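Local coordinates for protein endo-1,4-beta-xylanase (Pseudoalteromonas haloplanktis, PDB 1H12) that probably hydrolyses internal beta-1,4 linkages in the backbone of xylan, as a cold-adapted endo-acting glycoside hydrolase of family 8, at residues N19-M24 / E363-F368; I67-G72 / G376-Y381; A86-N91 / A158-S163; Q107-N112 / V121-L126; F240-G245 / D259-I264. All blocks are in the same frame, centred on the assembly; numbering follows the deposited sequence. Where two conformers were deposited one is given.

In the fold
From the N terminus, the chain first opens contact 1 at the short helix 20-23, which later meets helix 358-369. Contact 2 opens next, in the loop after strand 58-66, and closes at the start of helix 379-392, past the point where contact 1 has closed, so the two cross. Within both spans, contact 3 joins the ends of helices 77-89 and 143-160. Contact 4, inside contact 3, closes a short loop from helix 93-107 to strand 123-128. Contact 5 follows contacts 3 and 4 in series, still within the spans of contacts 1 and 2, and folds the loop after helix 219-243 against that helix; its centre is about 38 Å from that of contact 3, across the chain's centre.

Contact 1 (N19-M24 / E363-F368)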
# COMPACT_ATOMS: atom_id res chain seq x y z
N ASN A 19 -2.49 -18.95 -5.04
CA ASN A 19 -2.81 -18.31 -6.30
C ASN A 19 -4.30 -18.18 -6.36
O ASN A 19 -5.02 -19.10 -6.78
CB ASN A 19 -2.25 -19.14 -7.48
CG ASN A 19 -2.44 -18.47 -8.83
OD1 ASN A 19 -3.33 -17.64 -9.01
ND2 ASN A 19 -1.59 -18.85 -9.80
N LEU A 20 -4.81 -17.06 -5.86
CA LEU A 20 -6.25 -16.84 -5.74
C LEU A 20 -6.94 -16.92 -7.07
O LEU A 20 -8.03 -17.53 -7.18
CB LEU A 20 -6.54 -15.52 -5.03
CG LEU A 20 -7.99 -15.18 -4.87
CD1 LEU A 20 -8.76 -16.18 -4.03
CD2 LEU A 20 -8.12 -13.79 -4.17
N ALA A 21 -6.36 -16.36 -8.11
CA ALA A 21 -6.95 -16.42 -9.42
C ALA A 21 -7.12 -17.86 -9.91
O ALA A 21 -8.14 -18.18 -10.53
CB ALA A 21 -6.15 -15.61 -10.42
N GLN A 22 -6.14 -18.69 -9.60
CA GLN A 22 -6.24 -20.11 -9.97
C GLN A 22 -7.33 -20.79 -9.18
O GLN A 22 -8.09 -21.61 -9.73
CB GLN A 22 -4.89 -20.78 -9.74
CG GLN A 22 -4.82 -22.20 -10.19
CD GLN A 22 -3.36 -22.69 -9.98
OE1 GLN A 22 -2.87 -22.79 -8.86
NE2 GLN A 22 -2.66 -22.88 -11.06
N GLU A 23 -7.41 -20.52 -7.88
CA GLU A 23 -8.51 -21.04 -7.08
C GLU A 23 -9.85 -20.69 -7.68
O GLU A 23 -10.81 -21.51 -7.65
CB GLU A 23 -8.45 -20.51 -5.63
CG GLU A 23 -7.23 -20.96 -4.86
CD GLU A 23 -7.16 -20.43 -3.44
OE1 GLU A 23 -8.22 -19.98 -2.92
OE2 GLU A 23 -6.04 -20.49 -2.83
N MET A 24 -9.96 -19.51 -8.26
CA MET A 24 -11.19 -18.99 -8.80
C MET A 24 -11.40 -19.47 -10.25
O MET A 24 -12.31 -19.03 -10.90
CB MET A 24 -11.19 -17.45 -8.75
CG MET A 24 -11.16 -16.93 -7.32
SD MET A 24 -12.51 -17.55 -6.28
CE MET A 24 -13.80 -16.83 -6.93
N GLU A 363 -18.07 -13.02 -6.04
CA GLU A 363 -18.51 -11.73 -6.51
C GLU A 363 -17.38 -10.70 -6.52
O GLU A 363 -17.17 -10.06 -7.55
CB GLU A 363 -19.59 -11.19 -5.59
N PHE A 364 -16.68 -10.52 -5.41
CA PHE A 364 -15.63 -9.50 -5.34
C PHE A 364 -14.48 -9.88 -6.28
O PHE A 364 -13.92 -9.02 -6.94
CB PHE A 364 -15.14 -9.25 -3.94
CG PHE A 364 -16.09 -8.41 -3.09
CD1 PHE A 364 -15.97 -7.04 -3.12
CD2 PHE A 364 -17.08 -8.99 -2.34
CE1 PHE A 364 -16.85 -6.24 -2.40
CE2 PHE A 364 -17.98 -8.19 -1.61
CZ PHE A 364 -17.85 -6.82 -1.69
N PHE A 365 -14.15 -11.16 -6.38
CA PHE A 365 -13.05 -11.50 -7.24
C PHE A 365 -13.39 -11.25 -8.71
O PHE A 365 -12.60 -10.69 -9.48
CB PHE A 365 -12.58 -12.94 -7.07
CG PHE A 365 -11.32 -13.17 -7.84
CD1 PHE A 365 -10.10 -12.80 -7.30
CD2 PHE A 365 -11.33 -13.67 -9.14
CE1 PHE A 365 -8.95 -12.92 -8.04
CE2 PHE A 365 -10.14 -13.79 -9.85
CZ PHE A 365 -8.97 -13.41 -9.29
N ASN A 366 -14.59 -11.69 -9.12
CA ASN A 366 -14.98 -11.50 -10.51
C ASN A 366 -15.16 -10.06 -10.89
O ASN A 366 -14.85 -9.66 -12.02
CB ASN A 366 -16.16 -12.41 -10.86
CG ASN A 366 -15.66 -13.86 -10.99
OD1 ASN A 366 -14.84 -14.09 -11.81
ND2 ASN A 366 -16.02 -14.74 -10.13
N GLU A 367 -15.61 -9.22 -9.97
CA GLU A 367 -15.71 -7.79 -10.24
C GLU A 367 -14.34 -7.19 -10.51
O GLU A 367 -14.25 -6.21 -11.25
CB GLU A 367 -16.40 -7.04 -9.12
CG GLU A 367 -17.88 -7.38 -9.11
CD GLU A 367 -18.67 -6.65 -8.09
OE1 GLU A 367 -18.11 -5.62 -7.60
OE2 GLU A 367 -19.87 -7.09 -7.83
N PHE A 368 -13.31 -7.70 -9.87
CA PHE A 368 -11.93 -7.25 -10.14
C PHE A 368 -11.38 -7.85 -11.44
O PHE A 368 -10.82 -7.14 -12.26
CB PHE A 368 -11.03 -7.63 -8.97
CG PHE A 368 -9.56 -7.51 -9.25
CD1 PHE A 368 -8.93 -6.29 -9.40
CD2 PHE A 368 -8.80 -8.62 -9.39
CE1 PHE A 368 -7.62 -6.14 -9.68
CE2 PHE A 368 -7.44 -8.50 -9.70
CZ PHE A 368 -6.86 -7.27 -9.82
O HOH W 1 -14.66 -17.39 -10.53
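Phe365 leaves helix 358-369 with CG anti to the backbone N (chi1 -172°), which sends its ring out to the short helix 20-23; Met24, just past that helix, places CG anti to the carbonyl carbon (chi1 -65°), bringing it over one face of the ring, and its chain bends again at chi2 and chi3. Met24 touches the ring chiefly through CB and CG, and CG is the closer. Met24 CG stands 4.0 Å from the Phe365 centroid and 22° off the ring normal, a CH-pi contact displaced toward the rim, where it comes within 3.7 Å of Phe365 CD2. Two further contacts are oblique to the ring: Leu20 CD2 lies 3.8 Å from Phe365 CD1, and Ala21 CA 3.6 Å from Phe365 CZ. At the polar margin, water 1 donates to Met24 O (2.9 Å) and accepts from Asn366 ND2 (3.0 Å), while Lys26 bonds to Asn366 OD1. Behind the packing surface, Asn19 OD1 accepts from Gln22 N at 3.1 Å, an N-cap that starts helix 20-23. With Met24 SD oblique to the ring at 5.4 Å from the Phe365 centroid, this is a Met-aromatic contact joining an N-terminal helix to a late helix of the family 8 (alpha/alpha)6 barrel.

Contact 2 (I67-G72 / G376-Y381). With XYP (beta-D-xylopyranose), chain B.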
# COMPACT_ATOMS: atom_id res chain seq x y z
N ILE A 67 -1.09 11.49 -11.85
CA ILE A 67 -1.93 12.26 -12.75
C ILE A 67 -3.09 12.79 -11.98
O ILE A 67 -3.70 12.11 -11.17
CB ILE A 67 -2.39 11.36 -13.90
CG1 ILE A 67 -1.14 10.97 -14.74
CG2 ILE A 67 -3.41 12.05 -14.76
CD1 ILE A 67 -1.34 9.86 -15.68
N ASN A 68 -3.36 14.08 -12.18
CA ASN A 68 -4.36 14.75 -11.37
C ASN A 68 -4.97 15.89 -12.13
O ASN A 68 -4.36 16.98 -12.28
CB ASN A 68 -3.70 15.28 -10.11
CG ASN A 68 -4.72 15.78 -9.10
OD1 ASN A 68 -5.83 16.27 -9.49
ND2 ASN A 68 -4.42 15.58 -7.81
N PRO A 69 -6.17 15.63 -12.60
CA PRO A 69 -6.94 16.59 -13.42
C PRO A 69 -7.40 17.79 -12.63
O PRO A 69 -7.54 18.86 -13.17
CB PRO A 69 -8.20 15.78 -13.84
CG PRO A 69 -8.25 14.62 -13.08
CD PRO A 69 -6.92 14.40 -12.39
N ASP A 70 -7.61 17.61 -11.34
CA ASP A 70 -8.18 18.72 -10.57
C ASP A 70 -7.14 19.72 -10.05
O ASP A 70 -7.42 20.91 -9.86
CB ASP A 70 -8.89 18.10 -9.35
N GLU A 71 -5.92 19.26 -9.84
CA GLU A 71 -4.96 20.03 -9.08
C GLU A 71 -3.61 20.09 -9.78
O GLU A 71 -2.68 20.76 -9.33
CB GLU A 71 -4.86 19.42 -7.68
CG GLU A 71 -6.03 19.66 -6.71
N GLY A 72 -3.48 19.38 -10.91
CA GLY A 72 -2.25 19.38 -11.65
C GLY A 72 -1.43 18.09 -11.24
O GLY A 72 -1.43 17.68 -10.09
N GLY A 376 -7.00 6.70 -18.39
CA GLY A 376 -7.61 7.97 -18.14
C GLY A 376 -7.08 8.72 -16.95
O GLY A 376 -6.02 8.43 -16.37
N ASP A 377 -7.81 9.75 -16.56
CA ASP A 377 -7.30 10.76 -15.65
C ASP A 377 -7.20 10.31 -14.22
O ASP A 377 -6.50 10.98 -13.43
CB ASP A 377 -8.23 12.00 -15.67
CG ASP A 377 -8.18 12.78 -16.96
OD1 ASP A 377 -7.18 12.68 -17.74
OD2 ASP A 377 -9.10 13.62 -17.15
N TYR A 378 -7.88 9.23 -13.83
CA TYR A 378 -7.86 8.76 -12.47
C TYR A 378 -7.02 7.50 -12.30
O TYR A 378 -7.10 6.82 -11.27
CB TYR A 378 -9.30 8.58 -11.92
CG TYR A 378 -10.03 9.89 -11.79
CD1 TYR A 378 -9.76 10.74 -10.76
CD2 TYR A 378 -10.90 10.29 -12.77
CE1 TYR A 378 -10.44 12.02 -10.65
CE2 TYR A 378 -11.60 11.55 -12.66
CZ TYR A 378 -11.34 12.36 -11.61
OH TYR A 378 -11.99 13.60 -11.52
N ARG A 379 -6.17 7.20 -13.29
CA ARG A 379 -5.46 5.97 -13.27
C ARG A 379 -4.33 5.88 -12.26
O ARG A 379 -3.83 4.77 -12.03
CB ARG A 379 -4.97 5.57 -14.66
CG ARG A 379 -3.83 6.41 -15.18
CD ARG A 379 -3.41 5.94 -16.54
NE ARG A 379 -2.27 6.59 -17.14
CZ ARG A 379 -2.34 7.65 -17.89
NH1 ARG A 379 -3.51 8.33 -18.03
NH2 ARG A 379 -1.26 8.05 -18.51
N TYR A 380 -3.84 6.98 -11.70
CA TYR A 380 -2.75 6.84 -10.72
C TYR A 380 -3.13 5.96 -9.58
O TYR A 380 -2.47 4.99 -9.27
CB TYR A 380 -2.28 8.21 -10.24
CG TYR A 380 -1.48 8.10 -8.94
CD1 TYR A 380 -0.17 7.71 -8.93
CD2 TYR A 380 -2.08 8.42 -7.73
CE1 TYR A 380 0.53 7.59 -7.74
CE2 TYR A 380 -1.37 8.30 -6.52
CZ TYR A 380 -0.06 7.86 -6.54
OH TYR A 380 0.66 7.72 -5.37
N TYR A 381 -4.19 6.31 -8.88
CA TYR A 381 -4.43 5.55 -7.67
C TYR A 381 -5.10 4.22 -8.02
O TYR A 381 -4.67 3.13 -7.50
CB TYR A 381 -5.15 6.32 -6.62
CG TYR A 381 -5.32 5.64 -5.26
CD1 TYR A 381 -4.29 5.07 -4.59
CD2 TYR A 381 -6.56 5.57 -4.62
CE1 TYR A 381 -4.47 4.40 -3.41
CE2 TYR A 381 -6.72 5.04 -3.43
CZ TYR A 381 -5.66 4.39 -2.79
OH TYR A 381 -5.79 3.71 -1.59
O1 XYP B . -12.55 6.07 -13.85
C1 XYP B . -13.12 6.61 -12.65
C2 XYP B . -12.44 6.04 -11.51
C3 XYP B . -12.91 6.54 -10.19
C4 XYP B . -13.19 8.05 -10.27
C5 XYP B . -13.96 8.43 -11.53
O2 XYP B . -12.43 4.61 -11.48
O3 XYP B . -12.01 6.19 -9.15
O4 XYP B . -13.80 8.56 -9.11
O5 XYP B . -13.26 7.91 -12.67
O HOH W 2 -4.80 9.73 -11.71
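Pro69 and the bound beta-D-xylopyranose lie over opposite faces of the Tyr378 ring, which is an aromatic platform in the sugar-binding pocket of this (alpha/alpha)6-barrel enzyme. On the sugar side Tyr378 CD2 approaches XYP O5 to 3.4 Å and XYP C4 lies over the face; on the other, Pro69 CG is 4.1 Å from Tyr378 CZ. Gln327 holds the sugar separately by a hydrogen bond. Pro69 CG also packs on Asp377 CB at 3.7 Å. Behind this layer, water 2 links the segments, donating to Ile67 O and to Asp377 O, each at 2.7 Å, and accepting from Tyr380 N. Farther out, Ile67 CD1 sits over the centre of the Arg379 guanidinium, 3.3 Å from Arg379 CZ, a close fit. An arginine chain extended from CG to NE carries the guanidinium to this methyl, and Arg379 NE bonds to Gln48 O. The type I turn 376-379 that presents Tyr378 is braced by Arg379 NH1 donating to Gly376 O at 3.0 Å, from 47° above the carbonyl plane.

Contact 3 (A86-N91 / A158-S163); sequences AAVMLN and ARWGNS
Asn91 and Arg159 bring the C-terminal ends of helices 77-89 and 143-160 together, their CA atoms 8.0 Å apart, and Asn91, with positive phi (66°), follows Leu90, where segment 86-91 leaves its helix. Arg159 reaches across to that helix end: its NH2 gives a hydrogen bond to Val88 O at 2.8 Å, nearly along the C=O axis and in the guanidinium plane. Val88 O also accepts from Asn91 N (3.2 Å), one of the two bonds of a Schellman motif whose other bond runs from Lys92 N to Ala87 O. A cationic group at this end of a helix probably interacts favourably with its dipole. Over one face of the same guanidinium lies the Asn91 amide, the planes 11° apart, with Asn91 OD1 3.4 Å from Arg159 CZ. That oxygen does double duty, since Trp160 NE1 donates to Asn91 OD1 at 2.8 Å; the acceptor lies in the indole plane, but the donor stands 37° above the carbonyl plane. Val88 CG2 completes the packing over a face of Trp160, 4.2 Å from the centroid of its six-membered ring. Beyond the two segments, Phe96 meets the Trp160 ring edge-to-face, and Tyr400 makes a cation-pi contact with Arg159.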
# COMPACT_ATOMS: atom_id res chain seq x y z
N ALA A 86 6.24 -3.42 -7.06
CA ALA A 86 5.80 -4.21 -8.18
C ALA A 86 6.96 -4.70 -9.02
O ALA A 86 7.01 -5.86 -9.46
CB ALA A 86 4.82 -3.39 -9.04
N ALA A 87 7.91 -3.81 -9.29
CA ALA A 87 9.07 -4.18 -10.11
C ALA A 87 9.86 -5.32 -9.49
O ALA A 87 10.25 -6.25 -10.17
CB ALA A 87 9.93 -2.92 -10.33
N VAL A 88 10.16 -5.25 -8.17
CA VAL A 88 10.98 -6.31 -7.58
C VAL A 88 10.24 -7.64 -7.62
O VAL A 88 10.87 -8.69 -7.82
CB VAL A 88 11.53 -5.95 -6.20
CG1 VAL A 88 10.48 -5.89 -5.11
CG2 VAL A 88 12.64 -6.91 -5.80
N MET A 89 8.93 -7.65 -7.45
CA MET A 89 8.19 -8.91 -7.48
C MET A 89 8.26 -9.59 -8.85
O MET A 89 8.17 -10.82 -8.92
CB MET A 89 6.74 -8.71 -7.08
CG MET A 89 6.54 -8.26 -5.62
SD MET A 89 7.37 -9.37 -4.45
CE MET A 89 7.33 -8.31 -3.03
N LEU A 90 8.37 -8.81 -9.92
CA LEU A 90 8.44 -9.36 -11.28
C LEU A 90 9.84 -9.38 -11.84
O LEU A 90 10.02 -9.71 -13.02
CB LEU A 90 7.45 -8.63 -12.17
CG LEU A 90 5.98 -8.83 -11.81
CD1 LEU A 90 5.11 -8.06 -12.74
CD2 LEU A 90 5.54 -10.29 -11.79
N ASN A 91 10.82 -9.13 -11.03
CA ASN A 91 12.24 -9.22 -11.46
C ASN A 91 12.58 -8.15 -12.50
O ASN A 91 13.35 -8.39 -13.41
CB ASN A 91 12.63 -10.62 -11.94
CG ASN A 91 13.93 -11.12 -11.34
OD1 ASN A 91 14.40 -10.62 -10.32
ND2 ASN A 91 14.50 -12.15 -11.98
N ALA A 158 17.93 -9.02 -1.72
CA ALA A 158 17.86 -10.48 -1.70
C ALA A 158 17.88 -11.08 -3.08
O ALA A 158 18.48 -12.12 -3.29
CB ALA A 158 16.62 -10.93 -0.95
N ARG A 159 17.20 -10.47 -4.04
CA ARG A 159 17.10 -11.02 -5.37
C ARG A 159 18.31 -10.74 -6.23
O ARG A 159 18.70 -11.59 -7.04
CB ARG A 159 15.84 -10.55 -6.10
CG ARG A 159 14.52 -10.92 -5.38
CD ARG A 159 13.34 -10.86 -6.28
NE ARG A 159 13.37 -12.01 -7.20
CZ ARG A 159 12.47 -12.27 -8.13
NH1 ARG A 159 12.58 -13.38 -8.84
NH2 ARG A 159 11.44 -11.43 -8.34
N TRP A 160 18.88 -9.55 -6.09
CA TRP A 160 19.85 -9.04 -7.03
C TRP A 160 21.24 -8.81 -6.49
O TRP A 160 22.19 -8.58 -7.26
CB TRP A 160 19.30 -7.75 -7.67
CG TRP A 160 18.00 -7.88 -8.32
CD1 TRP A 160 17.50 -8.96 -8.98
CD2 TRP A 160 16.94 -6.88 -8.36
NE1 TRP A 160 16.22 -8.72 -9.41
CE2 TRP A 160 15.86 -7.44 -9.05
CE3 TRP A 160 16.82 -5.59 -7.87
CZ2 TRP A 160 14.69 -6.74 -9.30
CZ3 TRP A 160 15.66 -4.88 -8.11
CH2 TRP A 160 14.59 -5.46 -8.79
N GLY A 161 21.40 -8.79 -5.17
CA GLY A 161 22.66 -8.46 -4.55
C GLY A 161 22.95 -6.97 -4.60
O GLY A 161 22.14 -6.16 -5.14
N ASN A 162 24.09 -6.60 -4.05
CA ASN A 162 24.38 -5.24 -3.67
C ASN A 162 25.64 -4.66 -4.32
O ASN A 162 26.16 -3.68 -3.83
CB ASN A 162 24.46 -5.19 -2.15
CG ASN A 162 23.11 -5.54 -1.56
OD1 ASN A 162 22.13 -4.81 -1.80
ND2 ASN A 162 23.01 -6.68 -0.88
N SER A 163 26.03 -5.27 -5.45
CA SER A 163 27.29 -4.81 -6.07
C SER A 163 27.08 -4.03 -7.36
O SER A 163 28.05 -3.72 -8.05
CB SER A 163 28.09 -6.08 -6.43
OG SER A 163 28.50 -6.76 -5.28

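Contact 4 (Q107-N112 / V121-L126)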
# COMPACT_ATOMS: atom_id res chain seq x y z
N GLN A 107 13.21 12.89 -3.89
CA GLN A 107 12.24 12.83 -2.81
C GLN A 107 12.86 12.97 -1.44
O GLN A 107 12.26 13.56 -0.53
CB GLN A 107 11.35 11.58 -2.93
CG GLN A 107 10.45 11.63 -4.13
CD GLN A 107 9.73 10.31 -4.42
OE1 GLN A 107 10.33 9.23 -4.34
NE2 GLN A 107 8.45 10.41 -4.80
N LYS A 108 14.05 12.40 -1.23
CA LYS A 108 14.66 12.40 0.09
C LYS A 108 14.95 13.82 0.55
O LYS A 108 15.66 14.57 -0.15
CB LYS A 108 15.96 11.61 0.05
CG LYS A 108 16.57 11.45 1.40
CD LYS A 108 17.99 10.83 1.32
CE LYS A 108 18.74 10.99 2.61
NZ LYS A 108 20.13 10.51 2.49
N ASN A 109 14.53 14.17 1.74
CA ASN A 109 14.96 15.43 2.38
C ASN A 109 16.36 15.22 2.93
O ASN A 109 16.69 14.17 3.50
CB ASN A 109 14.03 15.80 3.52
CG ASN A 109 12.64 16.17 3.11
OD1 ASN A 109 11.63 15.69 3.76
ND2 ASN A 109 12.48 17.01 2.16
N PRO A 110 17.23 16.23 2.81
CA PRO A 110 18.60 16.06 3.25
C PRO A 110 18.74 15.68 4.71
O PRO A 110 17.95 16.10 5.56
CB PRO A 110 19.24 17.44 3.00
CG PRO A 110 18.21 18.28 2.58
CD PRO A 110 17.00 17.51 2.20
N ASP A 111 19.79 14.93 5.01
CA ASP A 111 20.04 14.51 6.38
C ASP A 111 20.38 15.65 7.32
O ASP A 111 20.28 15.49 8.54
CB ASP A 111 21.15 13.45 6.38
CG ASP A 111 20.70 12.17 5.68
OD1 ASP A 111 19.58 11.70 5.90
OD2 ASP A 111 21.41 11.63 4.83
N ASN A 112 20.77 16.77 6.75
CA ASN A 112 21.10 17.97 7.50
C ASN A 112 20.01 19.07 7.33
O ASN A 112 20.25 20.23 7.56
CB ASN A 112 22.53 18.47 7.21
CG ASN A 112 22.67 18.94 5.84
OD1 ASN A 112 21.80 18.71 4.97
ND2 ASN A 112 23.76 19.72 5.58
N VAL A 121 13.66 11.86 5.74
CA VAL A 121 12.34 11.38 5.33
C VAL A 121 12.07 11.82 3.89
O VAL A 121 12.78 12.68 3.37
CB VAL A 121 11.20 11.80 6.28
CG1 VAL A 121 11.61 11.54 7.75
CG2 VAL A 121 10.74 13.22 6.10
N TYR A 122 11.07 11.24 3.27
CA TYR A 122 10.82 11.42 1.85
C TYR A 122 9.61 12.31 1.63
O TYR A 122 8.49 12.00 2.05
CB TYR A 122 10.68 10.02 1.18
CG TYR A 122 12.03 9.34 1.03
CD1 TYR A 122 12.77 8.96 2.11
CD2 TYR A 122 12.58 9.18 -0.23
CE1 TYR A 122 14.06 8.47 1.95
CE2 TYR A 122 13.83 8.66 -0.41
CZ TYR A 122 14.61 8.33 0.69
OH TYR A 122 15.90 7.91 0.49
N ALA A 123 9.86 13.44 0.99
CA ALA A 123 8.83 14.45 0.72
C ALA A 123 7.70 13.85 -0.09
O ALA A 123 7.92 13.32 -1.18
CB ALA A 123 9.48 15.57 -0.07
N TRP A 124 6.48 13.96 0.42
CA TRP A 124 5.38 13.21 -0.15
C TRP A 124 4.90 13.71 -1.48
O TRP A 124 4.32 12.94 -2.24
CB TRP A 124 4.22 13.04 0.82
CG TRP A 124 3.25 14.18 0.87
CD1 TRP A 124 3.32 15.31 1.61
CD2 TRP A 124 2.00 14.26 0.14
NE1 TRP A 124 2.18 16.06 1.42
CE2 TRP A 124 1.36 15.42 0.52
CE3 TRP A 124 1.37 13.43 -0.77
CZ2 TRP A 124 0.09 15.77 0.05
CZ3 TRP A 124 0.16 13.76 -1.26
CH2 TRP A 124 -0.49 14.93 -0.84
N LYS A 125 5.11 15.00 -1.75
CA LYS A 125 4.59 15.62 -2.97
C LYS A 125 5.63 16.49 -3.65
O LYS A 125 6.09 17.49 -3.09
CB LYS A 125 3.35 16.46 -2.68
CG LYS A 125 2.65 16.93 -3.90
CD LYS A 125 1.50 17.93 -3.63
CE LYS A 125 0.33 17.25 -3.15
NZ LYS A 125 -0.78 18.40 -3.07
N LEU A 126 6.00 16.06 -4.85
CA LEU A 126 6.87 16.79 -5.77
C LEU A 126 6.03 17.20 -6.97
O LEU A 126 5.01 16.60 -7.27
CB LEU A 126 8.03 15.92 -6.23
CG LEU A 126 9.30 15.87 -5.35
CD1 LEU A 126 9.12 15.61 -3.95
CD2 LEU A 126 10.22 14.85 -5.98
O HOH W 3 7.11 12.70 -3.81
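Lys108 lies across one face of the Tyr122 ring, and the backbones beneath form a single antiparallel beta bridge that leads into strand 123-128 of the five-stranded sheet. Lys108 CB makes a CH-pi contact, 3.9 Å from the Tyr122 centroid and 26° off the ring normal. With CG anti to the backbone N (chi1 -174°) and the chain extended, Lys108 passes the Tyr122 hydroxyl and ends in a salt bridge, NZ to Asp111 OD2 at 2.9 Å. Lys108 and Tyr122 are a non-hydrogen-bonded pair, CA to CA 4.3 Å; the bonds flank them, Ala123 N to Gln107 O and Asn109 N to Val121 O, both 2.8 Å. Gln107 CB approaches the ring obliquely, while its CG packs 3.7 Å from Leu126 CD2. Tyr122 also meets Phe149 of helix 143-160, and its backbone N bonds to Glu146 there. Past the bridge, water 3 accepts from Gln107 NE2 at 2.8 Å and donates to Ala123 O at 2.8 Å.

Contact 5 (F240-G245 / D259-I264); sequences FTKVSG and DGSPVI
Lys242 and Ser261 supply the polar link, Lys242 NZ donating to Ser261 OG at 3.0 Å. The lysine chain comes from the last turn of helix 219-243 and is bent at chi2 (-98°), well off a staggered value, which turns its end along the 259-261 backbone toward the serine. Ser261 OG passes the chain of bonds on, donating to Asp259 OD1 at 2.8 Å. The same carboxylate oxygen takes the backbone Ser261 N at 3.0 Å, and this N-H from two residues on defines an Asx turn. Both donors reach Asp259 OD1 from one face of the carboxylate, about 40° out of its plane. The turn passes through Gly260, whose carbonyl oxygen accepts from His239, one helical turn before Val243. Opposite charges also lie near each other: Lys242 NZ is 4.4 Å from Asp259 OD2, beyond a salt bridge, though the attraction probably helps to hold the ammonium group near the turn. The apolar contacts involve Pro262. Val243 packs on the proline ring, its CG1 3.7 Å from Pro262 CG, and Lys242 CB is 4.0 Å from Pro262 CD. The backbone of Val243 is itself bonded to Asn250, in the loop between the two segments.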
# COMPACT_ATOMS: atom_id res chain seq x y z
N PHE A 240 -10.76 -2.55 14.25
CA PHE A 240 -11.88 -3.32 13.74
C PHE A 240 -12.94 -3.56 14.79
O PHE A 240 -14.13 -3.60 14.47
CB PHE A 240 -11.43 -4.58 13.00
CG PHE A 240 -11.02 -4.28 11.58
CD1 PHE A 240 -11.98 -4.03 10.64
CD2 PHE A 240 -9.66 -4.21 11.19
CE1 PHE A 240 -11.65 -3.71 9.34
CE2 PHE A 240 -9.33 -3.91 9.90
CZ PHE A 240 -10.32 -3.65 8.98
N THR A 241 -12.57 -3.73 16.04
CA THR A 241 -13.55 -3.82 17.12
C THR A 241 -14.31 -2.51 17.22
O THR A 241 -15.53 -2.51 17.36
CB THR A 241 -12.84 -4.15 18.43
OG1 THR A 241 -12.21 -5.44 18.35
CG2 THR A 241 -13.82 -4.16 19.63
N LYS A 242 -13.62 -1.40 17.18
CA LYS A 242 -14.23 -0.09 17.34
C LYS A 242 -15.11 0.29 16.18
O LYS A 242 -16.10 1.00 16.40
CB LYS A 242 -13.18 0.99 17.60
CG LYS A 242 -12.42 0.80 18.91
CD LYS A 242 -12.87 1.50 19.91
CE LYS A 242 -11.78 1.63 21.08
NZ LYS A 242 -12.38 2.83 21.79
N VAL A 243 -14.82 -0.19 14.96
CA VAL A 243 -15.70 0.13 13.84
C VAL A 243 -16.83 -0.88 13.61
O VAL A 243 -17.65 -0.68 12.73
CB VAL A 243 -14.94 0.39 12.52
CG1 VAL A 243 -13.98 1.53 12.67
CG2 VAL A 243 -14.26 -0.85 11.96
N SER A 244 -16.83 -1.94 14.42
CA SER A 244 -17.93 -2.92 14.25
C SER A 244 -19.26 -2.37 14.69
O SER A 244 -19.38 -1.69 15.68
CB SER A 244 -17.58 -4.17 15.08
OG SER A 244 -18.60 -5.15 14.97
N GLY A 245 -20.28 -2.70 13.91
CA GLY A 245 -21.66 -2.28 14.25
C GLY A 245 -21.79 -0.78 14.27
O GLY A 245 -20.99 0.00 13.70
N ASP A 259 -5.17 3.70 20.25
CA ASP A 259 -6.01 2.66 20.80
C ASP A 259 -6.98 2.07 19.76
O ASP A 259 -7.84 1.24 20.12
CB ASP A 259 -6.72 3.11 22.05
CG ASP A 259 -7.76 4.11 21.79
OD1 ASP A 259 -7.95 4.62 20.65
OD2 ASP A 259 -8.45 4.55 22.75
N GLY A 260 -6.91 2.53 18.52
CA GLY A 260 -7.78 2.09 17.45
C GLY A 260 -9.03 2.91 17.27
O GLY A 260 -9.81 2.64 16.34
N SER A 261 -9.27 3.90 18.11
CA SER A 261 -10.47 4.69 17.99
C SER A 261 -10.43 5.57 16.74
O SER A 261 -9.50 6.35 16.58
CB SER A 261 -10.63 5.66 19.20
OG SER A 261 -10.75 4.95 20.40
N PRO A 262 -11.43 5.50 15.87
CA PRO A 262 -11.47 6.47 14.76
C PRO A 262 -11.36 7.89 15.25
O PRO A 262 -11.99 8.27 16.24
CB PRO A 262 -12.81 6.18 14.09
CG PRO A 262 -13.06 4.72 14.40
CD PRO A 262 -12.55 4.54 15.80
N VAL A 263 -10.65 8.71 14.49
CA VAL A 263 -10.62 10.13 14.71
C VAL A 263 -11.90 10.71 14.13
O VAL A 263 -12.25 10.43 13.01
CB VAL A 263 -9.41 10.74 14.05
CG1 VAL A 263 -9.50 12.26 13.99
CG2 VAL A 263 -8.14 10.31 14.75
N ILE A 264 -12.61 11.54 14.94
CA ILE A 264 -13.88 12.09 14.51
C ILE A 264 -13.67 13.52 14.00
O ILE A 264 -13.24 14.39 14.77
CB ILE A 264 -14.92 12.01 15.67
CG1 ILE A 264 -15.06 10.60 16.19
CG2 ILE A 264 -16.24 12.57 15.22
CD1 ILE A 264 -15.39 9.53 15.20